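Local coordinates for hypothetical protein VC1899 (Vibrio cholerae, PDB 1XMX) that is of unknown function but may bind nucleic acid and carries a Card1-like endonuclease region of the PD-(D/E)XK superfamily, at residues 89-94 against 113-118; 75-80 against 107-113; 4-10 against 28-34. All coordinates share one frame; numbering follows the deposited sequence.

Contact 1 (89-94 against 113-118); sequences VKFNAS and WPIFVV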
loop_
_atom_site.group_PDB
_atom_site.type_symbol
_atom_site.label_atom_id
_atom_site.label_comp_id
_atom_site.label_asym_id
_atom_site.label_seq_id
_atom_site.Cartn_x
_atom_site.Cartn_y
_atom_site.Cartn_z
ATOM N N VAL A 89 15.523 -14.099 -25.264
ATOM C CA VAL A 89 14.516 -14.378 -24.272
ATOM C C VAL A 89 15.079 -14.539 -22.862
ATOM O O VAL A 89 16.124 -15.154 -22.654
ATOM C CB VAL A 89 13.652 -15.608 -24.636
ATOM C CG1 VAL A 89 12.602 -15.896 -23.549
ATOM C CG2 VAL A 89 12.963 -15.342 -25.949
ATOM N N LYS A 90 14.377 -13.958 -21.903
ATOM C CA LYS A 90 14.645 -14.225 -20.511
ATOM C C LYS A 90 13.321 -14.602 -19.880
ATOM O O LYS A 90 12.300 -13.893 -20.024
ATOM C CB LYS A 90 15.257 -13.004 -19.792
ATOM C CG LYS A 90 16.627 -12.649 -20.256
ATOM C CD LYS A 90 17.353 -11.883 -19.136
ATOM C CE LYS A 90 18.374 -10.927 -19.724
ATOM N NZ LYS A 90 19.471 -10.326 -18.830
ATOM N N PHE A 91 13.349 -15.715 -19.173
ATOM C CA PHE A 91 12.143 -16.271 -18.622
ATOM C C PHE A 91 12.095 -15.850 -17.132
ATOM O O PHE A 91 12.981 -16.190 -16.326
ATOM C CB PHE A 91 12.089 -17.794 -18.796
ATOM C CG PHE A 91 10.861 -18.463 -18.124
ATOM C CD1 PHE A 91 9.589 -17.858 -18.157
ATOM C CD2 PHE A 91 10.990 -19.708 -17.497
ATOM C CE1 PHE A 91 8.470 -18.498 -17.533
ATOM C CE2 PHE A 91 9.921 -20.336 -16.906
ATOM C CZ PHE A 91 8.639 -19.742 -16.929
ATOM N N ASN A 92 11.085 -15.064 -16.827
ATOM C CA ASN A 92 10.772 -14.704 -15.475
ATOM C C ASN A 92 9.812 -15.776 -14.904
ATOM O O ASN A 92 8.631 -15.833 -15.264
ATOM C CB ASN A 92 10.093 -13.343 -15.444
ATOM C CG ASN A 92 9.777 -12.864 -14.003
ATOM O OD1 ASN A 92 9.648 -13.694 -13.060
ATOM N ND2 ASN A 92 9.611 -11.535 -13.834
ATOM N N ALA A 93 10.357 -16.635 -14.068
ATOM C CA ALA A 93 9.642 -17.737 -13.479
ATOM C C ALA A 93 9.080 -17.385 -12.100
ATOM O O ALA A 93 8.840 -18.288 -11.295
ATOM C CB ALA A 93 10.624 -18.939 -13.325
ATOM N N SER A 94 8.888 -16.101 -11.819
ATOM C CA SER A 94 8.402 -15.665 -10.507
ATOM C C SER A 94 6.919 -16.072 -10.229
ATOM O O SER A 94 6.508 -16.216 -9.058
ATOM C CB SER A 94 8.528 -14.130 -10.370
ATOM O OG SER A 94 9.877 -13.716 -10.520
ATOM N N TRP A 113 17.769 -20.348 -22.767
ATOM C CA TRP A 113 17.441 -18.990 -22.454
ATOM C C TRP A 113 17.539 -18.849 -20.954
ATOM O O TRP A 113 17.237 -19.785 -20.249
ATOM C CB TRP A 113 16.038 -18.661 -22.940
ATOM C CG TRP A 113 15.998 -18.470 -24.420
ATOM C CD1 TRP A 113 17.013 -17.959 -25.236
ATOM C CD2 TRP A 113 14.915 -18.800 -25.299
ATOM N NE1 TRP A 113 16.592 -17.957 -26.556
ATOM C CE2 TRP A 113 15.302 -18.443 -26.608
ATOM C CE3 TRP A 113 13.638 -19.330 -25.102
ATOM C CZ2 TRP A 113 14.463 -18.610 -27.691
ATOM C CZ3 TRP A 113 12.818 -19.518 -26.208
ATOM C CH2 TRP A 113 13.238 -19.161 -27.471
ATOM N N PRO A 114 18.075 -17.717 -20.472
ATOM C CA PRO A 114 18.218 -17.485 -19.030
ATOM C C PRO A 114 16.895 -17.467 -18.319
ATOM O O PRO A 114 15.849 -17.053 -18.883
ATOM C CB PRO A 114 18.934 -16.120 -18.915
ATOM C CG PRO A 114 19.490 -15.810 -20.304
ATOM C CD PRO A 114 18.661 -16.642 -21.304
ATOM N N ILE A 115 16.936 -17.917 -17.068
ATOM C CA ILE A 115 15.714 -18.049 -16.268
ATOM C C ILE A 115 15.977 -17.488 -14.881
ATOM O O ILE A 115 16.980 -17.840 -14.262
ATOM C CB ILE A 115 15.261 -19.555 -16.116
ATOM C CG1 ILE A 115 14.960 -20.207 -17.494
ATOM C CG2 ILE A 115 14.000 -19.612 -15.248
ATOM C CD1 ILE A 115 15.046 -21.741 -17.499
ATOM N N PHE A 116 15.092 -16.633 -14.388
ATOM C CA PHE A 116 15.272 -16.052 -13.070
ATOM C C PHE A 116 13.954 -16.041 -12.334
ATOM O O PHE A 116 12.886 -16.174 -12.963
ATOM C CB PHE A 116 15.824 -14.624 -13.177
ATOM C CG PHE A 116 14.834 -13.624 -13.753
ATOM C CD1 PHE A 116 13.845 -13.044 -12.943
ATOM C CD2 PHE A 116 14.880 -13.266 -15.082
ATOM C CE1 PHE A 116 12.946 -12.118 -13.430
ATOM C CE2 PHE A 116 13.979 -12.324 -15.586
ATOM C CZ PHE A 116 13.023 -11.723 -14.753
ATOM N N VAL A 117 14.043 -15.879 -11.002
ATOM C CA VAL A 117 12.918 -15.743 -10.082
ATOM C C VAL A 117 13.201 -14.609 -9.106
ATOM O O VAL A 117 14.302 -14.492 -8.602
ATOM C CB VAL A 117 12.655 -17.026 -9.267
ATOM C CG1 VAL A 117 11.606 -16.760 -8.194
ATOM C CG2 VAL A 117 12.107 -18.162 -10.170
ATOM N N VAL A 118 12.200 -13.762 -8.879
ATOM C CA VAL A 118 12.195 -12.792 -7.748
ATOM C C VAL A 118 11.607 -13.465 -6.514
ATOM O O VAL A 118 10.428 -13.810 -6.452
ATOM C CB VAL A 118 11.314 -11.613 -8.063
ATOM C CG1 VAL A 118 11.411 -10.553 -6.905
ATOM C CG2 VAL A 118 11.701 -11.020 -9.434
#
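Ser94 OG holds the C-terminal end of the pairing with two bonds. It accepts the backbone N-H of Val118, with Val118 N 2.8 Å from Ser94 OG and an angle of 175° at the hydrogen, and it donates to Asn92 OD1, 2.6 Å from the same OG. Asn92 OD1 is itself doubly held: Ser94 N lies 2.8 Å from Asn92 OD1, in the plane of that carbonyl, whereas Ser94 OG sits somewhat out of it. A side-chain oxygen accepting from the backbone two residues on is an Asx turn, and here it ends the strand. Asn92 ND2 donates to Arg16 O, so both polar atoms of this buried amide are satisfied.

The same amide packs on Phe116: Asn92 CG comes within 3.3 Å of Phe116 CE1, amide and ring planes 43° apart. Phe116 has its CG between the backbone N and the carbonyl carbon (chi1 69°), which folds the ring back over the neighbouring strand. Asn92 CA lies over the ring face, 3.9 Å from the Phe116 centroid, and Lys90 CB approaches the edge.

The strands are parallel, joined by a beta-alpha-beta crossover through helix 98-110. Parallel strand order 3-2-1-4-5, extended by 124-129 and 136-137, each antiparallel to the strand before, makes the sheet Rossmann-like. Phe91 N donates to Pro114 O and Phe91 O accepts from Phe116 N, flanking Ile115. Ala93 N donates to Phe116 O, 2.8 Å away.

Phe91 CD2 meets Ile115 CG2 obliquely at 3.8 Å against helix 98-110, Phe91 touching Leu101 and Ile115 touching Tyr105. Where the two strands separate, at the N-terminal end, Val89 CB sits over the five-membered ring of Trp113, 3.5 Å from Trp113 CD2.

Contact 2 (75-80 against 107-113); sequences IRELAE and VFRSYHW
The ring of Tyr111 has Ala79 O over one face and Glu80 OE1 at its edge, while Arg76 NH1 approaches Tyr111 CE2 obliquely, the guanidinium and ring planes 26° apart. The guanidinium has Val107 CG1 over one face and Ser110 OG at its edge. Trp113 turns an edge to the helix, its CH2 lying 3.3 Å from Ala79 O.

This is helix-helix packing between 68-85 and the end of 98-110, two helices of the same domain. The second helix closes with a Schellman motif, in which His112 takes positive phi; Tyr111 and Trp113, around that turn, both reach the first helix.

Ala79 is the small residue on which Tyr111, Trp113 and Val107 converge. Its CB lies 3.4 Å from Tyr111 CE2. Trp113 CZ3 is 3.7 Å from the same Ala79 CB, and Val107 CG1 comes equally close to it, at 3.7 Å. Deeper in the interface, Ile75 CG2 meets Phe108 CZ at 3.7 Å, the two side chains crossing at about a right angle; Phe108 in turn packs edge-to-face with Phe91 of the sheet.

Polar bonds lie along the more exposed side. Ser110 OG donates to Val107 O, 2.7 Å away within its own segment, and accepts a weak bond from Arg76 NH2 at 3.3 Å. The chain of Glu80 begins by heading away from the second helix, but a bend at chi2 (76°) brings its carboxylate back. Tyr111 OH donates to Glu80 OE1 at 2.8 Å, arriving from above the carboxylate plane, 86° out of it.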
loop_
_atom_site.group_PDB
_atom_site.type_symbol
_atom_site.label_atom_id
_atom_site.label_comp_id
_atom_site.label_asym_id
_atom_site.label_seq_id
_atom_site.Cartn_x
_atom_site.Cartn_y
_atom_site.Cartn_z
ATOM N N ILE A 75 3.668 -23.727 -25.928
ATOM C CA ILE A 75 4.821 -22.901 -25.598
ATOM C C ILE A 75 6.032 -23.151 -26.497
ATOM O O ILE A 75 6.819 -22.242 -26.771
ATOM C CB ILE A 75 5.182 -23.008 -24.084
ATOM C CG1 ILE A 75 4.002 -22.467 -23.234
ATOM C CG2 ILE A 75 6.526 -22.262 -23.782
ATOM C CD1 ILE A 75 4.049 -22.817 -21.699
ATOM N N ARG A 76 6.198 -24.386 -26.936
ATOM C CA ARG A 76 7.281 -24.708 -27.853
ATOM C C ARG A 76 7.067 -24.026 -29.215
ATOM O O ARG A 76 8.010 -23.572 -29.820
ATOM C CB ARG A 76 7.392 -26.213 -28.007
ATOM C CG ARG A 76 8.708 -26.649 -28.531
ATOM C CD ARG A 76 8.901 -28.143 -28.280
ATOM N NE ARG A 76 9.500 -28.427 -26.960
ATOM C CZ ARG A 76 10.790 -28.228 -26.652
ATOM N NH1 ARG A 76 11.635 -27.725 -27.579
ATOM N NH2 ARG A 76 11.240 -28.557 -25.430
ATOM N N GLU A 77 5.821 -23.951 -29.676
ATOM C CA GLU A 77 5.477 -23.141 -30.847
ATOM C C GLU A 77 5.883 -21.671 -30.687
ATOM O O GLU A 77 6.469 -21.089 -31.566
ATOM C CB GLU A 77 3.970 -23.222 -31.135
ATOM C CG GLU A 77 3.618 -24.356 -32.051
ATOM C CD GLU A 77 2.136 -24.378 -32.469
ATOM O OE1 GLU A 77 1.629 -23.288 -32.886
ATOM O OE2 GLU A 77 1.505 -25.499 -32.401
ATOM N N LEU A 78 5.517 -21.076 -29.563
ATOM C CA LEU A 78 5.995 -19.758 -29.211
ATOM C C LEU A 78 7.529 -19.700 -29.202
ATOM O O LEU A 78 8.119 -18.782 -29.803
ATOM C CB LEU A 78 5.455 -19.334 -27.838
ATOM C CG LEU A 78 6.028 -18.001 -27.335
ATOM C CD1 LEU A 78 5.507 -16.916 -28.262
ATOM C CD2 LEU A 78 5.582 -17.744 -25.884
ATOM N N ALA A 79 8.187 -20.667 -28.553
ATOM C CA ALA A 79 9.628 -20.589 -28.385
ATOM C C ALA A 79 10.302 -20.601 -29.767
ATOM O O ALA A 79 11.290 -19.886 -30.004
ATOM C CB ALA A 79 10.130 -21.744 -27.524
ATOM N N GLU A 80 9.748 -21.406 -30.679
ATOM C CA GLU A 80 10.388 -21.674 -31.956
ATOM C C GLU A 80 10.276 -20.388 -32.819
ATOM O O GLU A 80 11.211 -19.987 -33.466
ATOM C CB GLU A 80 9.768 -22.932 -32.601
ATOM C CG GLU A 80 10.591 -23.636 -33.663
ATOM C CD GLU A 80 11.807 -24.513 -33.161
ATOM O OE1 GLU A 80 12.868 -23.965 -32.751
ATOM O OE2 GLU A 80 11.730 -25.768 -33.272
ATOM N N VAL A 107 10.553 -26.069 -21.675
ATOM C CA VAL A 107 10.696 -25.556 -23.025
ATOM C C VAL A 107 11.836 -24.520 -23.085
ATOM O O VAL A 107 12.776 -24.636 -23.877
ATOM C CB VAL A 107 9.369 -24.927 -23.562
ATOM C CG1 VAL A 107 9.605 -24.353 -24.941
ATOM C CG2 VAL A 107 8.244 -25.978 -23.591
ATOM N N PHE A 108 11.769 -23.523 -22.217
ATOM C CA PHE A 108 12.750 -22.426 -22.292
ATOM C C PHE A 108 14.177 -22.883 -21.924
ATOM O O PHE A 108 15.164 -22.439 -22.528
ATOM C CB PHE A 108 12.295 -21.237 -21.436
ATOM C CG PHE A 108 11.010 -20.620 -21.918
ATOM C CD1 PHE A 108 10.705 -20.595 -23.268
ATOM C CD2 PHE A 108 10.137 -20.021 -21.048
ATOM C CE1 PHE A 108 9.514 -19.993 -23.715
ATOM C CE2 PHE A 108 8.967 -19.418 -21.492
ATOM C CZ PHE A 108 8.661 -19.394 -22.816
ATOM N N ARG A 109 14.278 -23.766 -20.944
ATOM C CA ARG A 109 15.565 -24.308 -20.590
ATOM C C ARG A 109 16.232 -25.065 -21.786
ATOM O O ARG A 109 17.447 -24.968 -22.004
ATOM C CB ARG A 109 15.452 -25.181 -19.331
ATOM C CG ARG A 109 16.722 -25.903 -18.993
ATOM C CD ARG A 109 17.818 -24.930 -18.500
ATOM N NE ARG A 109 18.998 -25.695 -18.096
ATOM C CZ ARG A 109 19.887 -26.198 -18.935
ATOM N NH1 ARG A 109 19.766 -26.015 -20.242
ATOM N NH2 ARG A 109 20.881 -26.904 -18.464
ATOM N N SER A 110 15.442 -25.749 -22.602
ATOM C CA SER A 110 16.025 -26.457 -23.749
ATOM C C SER A 110 16.601 -25.531 -24.819
ATOM O O SER A 110 17.475 -25.921 -25.552
ATOM C CB SER A 110 15.052 -27.442 -24.393
ATOM O OG SER A 110 14.007 -26.738 -25.011
ATOM N N TYR A 111 16.097 -24.307 -24.881
ATOM C CA TYR A 111 16.615 -23.254 -25.733
ATOM C C TYR A 111 17.793 -22.502 -25.101
ATOM O O TYR A 111 18.318 -21.564 -25.696
ATOM C CB TYR A 111 15.477 -22.275 -26.051
ATOM C CG TYR A 111 14.533 -22.810 -27.113
ATOM C CD1 TYR A 111 14.815 -22.617 -28.459
ATOM C CD2 TYR A 111 13.392 -23.551 -26.771
ATOM C CE1 TYR A 111 13.987 -23.108 -29.446
ATOM C CE2 TYR A 111 12.559 -24.055 -27.755
ATOM C CZ TYR A 111 12.877 -23.815 -29.103
ATOM O OH TYR A 111 12.096 -24.295 -30.119
ATOM N N HIS A 112 18.206 -22.874 -23.894
ATOM C CA HIS A 112 19.321 -22.171 -23.248
ATOM C C HIS A 112 19.039 -20.696 -22.950
ATOM O O HIS A 112 19.963 -19.885 -22.878
ATOM C CB HIS A 112 20.590 -22.278 -24.100
ATOM C CG HIS A 112 21.028 -23.684 -24.304
ATOM N ND1 HIS A 112 20.870 -24.645 -23.328
ATOM C CD2 HIS A 112 21.556 -24.317 -25.381
ATOM C CE1 HIS A 112 21.304 -25.809 -23.787
ATOM N NE2 HIS A 112 21.727 -25.637 -25.028
ATOM N N TRP A 113 17.769 -20.348 -22.767
ATOM C CA TRP A 113 17.441 -18.990 -22.454
ATOM C C TRP A 113 17.539 -18.849 -20.954
ATOM O O TRP A 113 17.237 -19.785 -20.249
ATOM C CB TRP A 113 16.038 -18.661 -22.940
ATOM C CG TRP A 113 15.998 -18.470 -24.420
ATOM C CD1 TRP A 113 17.013 -17.959 -25.236
ATOM C CD2 TRP A 113 14.915 -18.800 -25.299
ATOM N NE1 TRP A 113 16.592 -17.957 -26.556
ATOM C CE2 TRP A 113 15.302 -18.443 -26.608
ATOM C CE3 TRP A 113 13.638 -19.330 -25.102
ATOM C CZ2 TRP A 113 14.463 -18.610 -27.691
ATOM C CZ3 TRP A 113 12.818 -19.518 -26.208
ATOM C CH2 TRP A 113 13.238 -19.161 -27.471
#

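Contact 3 (4-10 against 28-34); sequences AIHVGII and SRHIIFI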
loop_
_atom_site.group_PDB
_atom_site.type_symbol
_atom_site.label_atom_id
_atom_site.label_comp_id
_atom_site.label_asym_id
_atom_site.label_seq_id
_atom_site.Cartn_x
_atom_site.Cartn_y
_atom_site.Cartn_z
ATOM N N ALA A 4 15.842 -7.849 -26.882
ATOM C CA ALA A 4 15.761 -8.395 -25.524
ATOM C C ALA A 4 14.312 -8.413 -25.053
ATOM O O ALA A 4 13.659 -7.348 -24.933
ATOM C CB ALA A 4 16.668 -7.593 -24.520
ATOM N N ILE A 5 13.808 -9.582 -24.707
ATOM C CA ILE A 5 12.447 -9.609 -24.143
ATOM C C ILE A 5 12.298 -10.522 -22.947
ATOM O O ILE A 5 13.092 -11.453 -22.777
ATOM C CB ILE A 5 11.385 -9.897 -25.237
ATOM C CG1 ILE A 5 11.143 -11.352 -25.461
ATOM C CG2 ILE A 5 11.830 -9.410 -26.570
ATOM C CD1 ILE A 5 9.907 -11.518 -26.410
ATOM N N HIS A 6 11.305 -10.245 -22.094
ATOM C CA HIS A 6 10.914 -11.160 -21.015
ATOM C C HIS A 6 9.716 -12.043 -21.407
ATOM O O HIS A 6 8.901 -11.634 -22.216
ATOM C CB HIS A 6 10.538 -10.338 -19.752
ATOM C CG HIS A 6 11.727 -9.738 -19.074
ATOM N ND1 HIS A 6 11.679 -9.198 -17.811
ATOM C CD2 HIS A 6 13.021 -9.641 -19.475
ATOM C CE1 HIS A 6 12.876 -8.759 -17.466
ATOM N NE2 HIS A 6 13.709 -9.025 -18.452
ATOM N N VAL A 7 9.599 -13.238 -20.814
ATOM C CA VAL A 7 8.369 -13.983 -20.878
ATOM C C VAL A 7 7.954 -14.279 -19.440
ATOM O O VAL A 7 8.798 -14.589 -18.625
ATOM C CB VAL A 7 8.511 -15.273 -21.698
ATOM C CG1 VAL A 7 7.165 -16.068 -21.655
ATOM C CG2 VAL A 7 8.879 -14.909 -23.161
ATOM N N GLY A 8 6.663 -14.131 -19.121
ATOM C CA GLY A 8 6.199 -14.371 -17.750
ATOM C C GLY A 8 4.880 -15.071 -17.778
ATOM O O GLY A 8 4.206 -15.044 -18.805
ATOM N N ILE A 9 4.528 -15.755 -16.688
ATOM C CA ILE A 9 3.277 -16.523 -16.650
ATOM C C ILE A 9 2.328 -15.767 -15.717
ATOM O O ILE A 9 2.638 -15.554 -14.554
ATOM C CB ILE A 9 3.435 -17.976 -16.126
ATOM C CG1 ILE A 9 4.573 -18.765 -16.833
ATOM C CG2 ILE A 9 2.112 -18.753 -16.307
ATOM C CD1 ILE A 9 4.391 -18.869 -18.188
ATOM N N ILE A 10 1.210 -15.293 -16.253
ATOM C CA ILE A 10 0.253 -14.571 -15.430
ATOM C C ILE A 10 -0.307 -15.458 -14.315
ATOM O O ILE A 10 -0.611 -16.651 -14.513
ATOM C CB ILE A 10 -0.915 -13.968 -16.280
ATOM C CG1 ILE A 10 -0.461 -12.695 -17.032
ATOM C CG2 ILE A 10 -2.146 -13.583 -15.358
ATOM C CD1 ILE A 10 -1.405 -12.296 -18.126
ATOM N N SER A 28 15.606 -5.252 -21.334
ATOM C CA SER A 28 14.344 -5.585 -22.015
ATOM C C SER A 28 13.283 -4.548 -21.845
ATOM O O SER A 28 13.032 -4.116 -20.707
ATOM C CB SER A 28 13.793 -6.953 -21.558
ATOM O OG SER A 28 14.875 -7.857 -21.614
ATOM N N ARG A 29 12.616 -4.164 -22.933
ATOM C CA ARG A 29 11.457 -3.250 -22.793
ATOM C C ARG A 29 10.220 -3.850 -23.448
ATOM O O ARG A 29 9.344 -3.165 -23.936
ATOM C CB ARG A 29 11.778 -1.820 -23.289
ATOM C CG ARG A 29 12.295 -1.789 -24.709
ATOM C CD ARG A 29 12.743 -0.393 -25.211
ATOM N NE ARG A 29 13.330 -0.439 -26.582
ATOM C CZ ARG A 29 12.726 -0.987 -27.650
ATOM N NH1 ARG A 29 11.525 -1.562 -27.510
ATOM N NH2 ARG A 29 13.310 -0.958 -28.863
ATOM N N HIS A 30 10.178 -5.179 -23.452
ATOM C CA HIS A 30 9.072 -5.933 -23.989
ATOM C C HIS A 30 8.918 -7.213 -23.180
ATOM O O HIS A 30 9.913 -7.799 -22.722
ATOM C CB HIS A 30 9.255 -6.245 -25.487
ATOM C CG HIS A 30 8.017 -6.831 -26.123
ATOM N ND1 HIS A 30 7.871 -8.184 -26.381
ATOM C CD2 HIS A 30 6.852 -6.254 -26.516
ATOM C CE1 HIS A 30 6.691 -8.405 -26.937
ATOM N NE2 HIS A 30 6.046 -7.257 -27.010
ATOM N N ILE A 31 7.660 -7.628 -22.990
ATOM C CA ILE A 31 7.350 -8.886 -22.328
ATOM C C ILE A 31 6.155 -9.516 -22.977
ATOM O O ILE A 31 5.178 -8.840 -23.340
ATOM C CB ILE A 31 7.106 -8.707 -20.788
ATOM C CG1 ILE A 31 6.705 -10.044 -20.112
ATOM C CG2 ILE A 31 6.070 -7.545 -20.509
ATOM C CD1 ILE A 31 6.878 -10.089 -18.565
ATOM N N ILE A 32 6.205 -10.837 -23.060
ATOM C CA ILE A 32 5.055 -11.619 -23.500
ATOM C C ILE A 32 4.591 -12.369 -22.305
ATOM O O ILE A 32 5.369 -13.129 -21.676
ATOM C CB ILE A 32 5.464 -12.634 -24.627
ATOM C CG1 ILE A 32 5.967 -11.841 -25.826
ATOM C CG2 ILE A 32 4.333 -13.642 -24.996
ATOM C CD1 ILE A 32 6.651 -12.642 -26.856
ATOM N N PHE A 33 3.323 -12.128 -21.970
ATOM C CA PHE A 33 2.709 -12.815 -20.838
ATOM C C PHE A 33 2.029 -14.041 -21.423
ATOM O O PHE A 33 1.421 -13.954 -22.463
ATOM C CB PHE A 33 1.668 -11.920 -20.181
ATOM C CG PHE A 33 2.233 -10.711 -19.508
ATOM C CD1 PHE A 33 2.849 -10.817 -18.266
ATOM C CD2 PHE A 33 2.095 -9.468 -20.082
ATOM C CE1 PHE A 33 3.342 -9.675 -17.614
ATOM C CE2 PHE A 33 2.598 -8.331 -19.440
ATOM C CZ PHE A 33 3.205 -8.440 -18.211
ATOM N N ILE A 34 2.156 -15.168 -20.749
ATOM C CA ILE A 34 1.471 -16.402 -21.108
ATOM C C ILE A 34 0.311 -16.568 -20.105
ATOM O O ILE A 34 0.503 -16.346 -18.926
ATOM C CB ILE A 34 2.434 -17.597 -20.986
ATOM C CG1 ILE A 34 3.422 -17.594 -22.149
ATOM C CG2 ILE A 34 1.681 -18.964 -20.941
ATOM C CD1 ILE A 34 4.701 -18.334 -21.837
HETATM O O HOH W 1 13.206 -4.836 -25.656
#
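His6, Gly8 and Ile10 carry the backbone bonding to strand 30-34. His6 N donates to His30 O at 2.9 Å, and His6 O accepts from Ile32 N; Gly8 repeats the pattern with Ile32 O and Ile34 N, the latter 2.8 Å from Gly8 O, and Ile10 N closes the ladder on Ile34 O. The strand directions differ by 23°.

At the N-terminal end of the pairing, before the first direct bond, a water bridges the segments: it donates to Ala4 O at 2.7 Å and accepts from Arg29 N at 2.9 Å. At the same end, Ser28 OG makes a contact with His6 CD2 at 3.3 Å and hydrogen-bonds a bound glycerol.

This regular parallel pairing belongs to a beta-alpha-beta unit, strand 4-9, helix 15-22 and strand 30-35. Helix 15-22 packs on the face bearing His6, Ile31 and Phe33, touching His6 through Leu21 and Phe33 through Leu17.

Apolar contacts fill the other face, and two are tight. Val7 CG1, placed opposite the backbone N (chi1 177°), reaches Ile34 CD1 at 3.4 Å; Ile5 CD1 meets Ile32 CD1 at 3.5 Å. Ile9 CD1 lies 3.6 Å from Ile34 CB.

In the fold
Contacts 1 and 3 are buried strand pairings within one sheet, joined directly because strands 4-9 and 88-92 are neighbours: Lys90 O probably accepts from Val7 N, 2.9 Å away. Both depend on parallel backbone bonds, but contact 1 adds a side-chain polar network at its end, while contact 3 adds mostly aliphatic packing and a water. Contact 2 is partly buried and pairs helices through side chains, with polar groups on its more exposed side. It shares Trp113 with contact 1 and meets it where Phe91 CG lies 3.4 Å from Phe108 CD2; Phe108 CE2 also packs on Val7 CG1 of contact 3, at 3.8 Å.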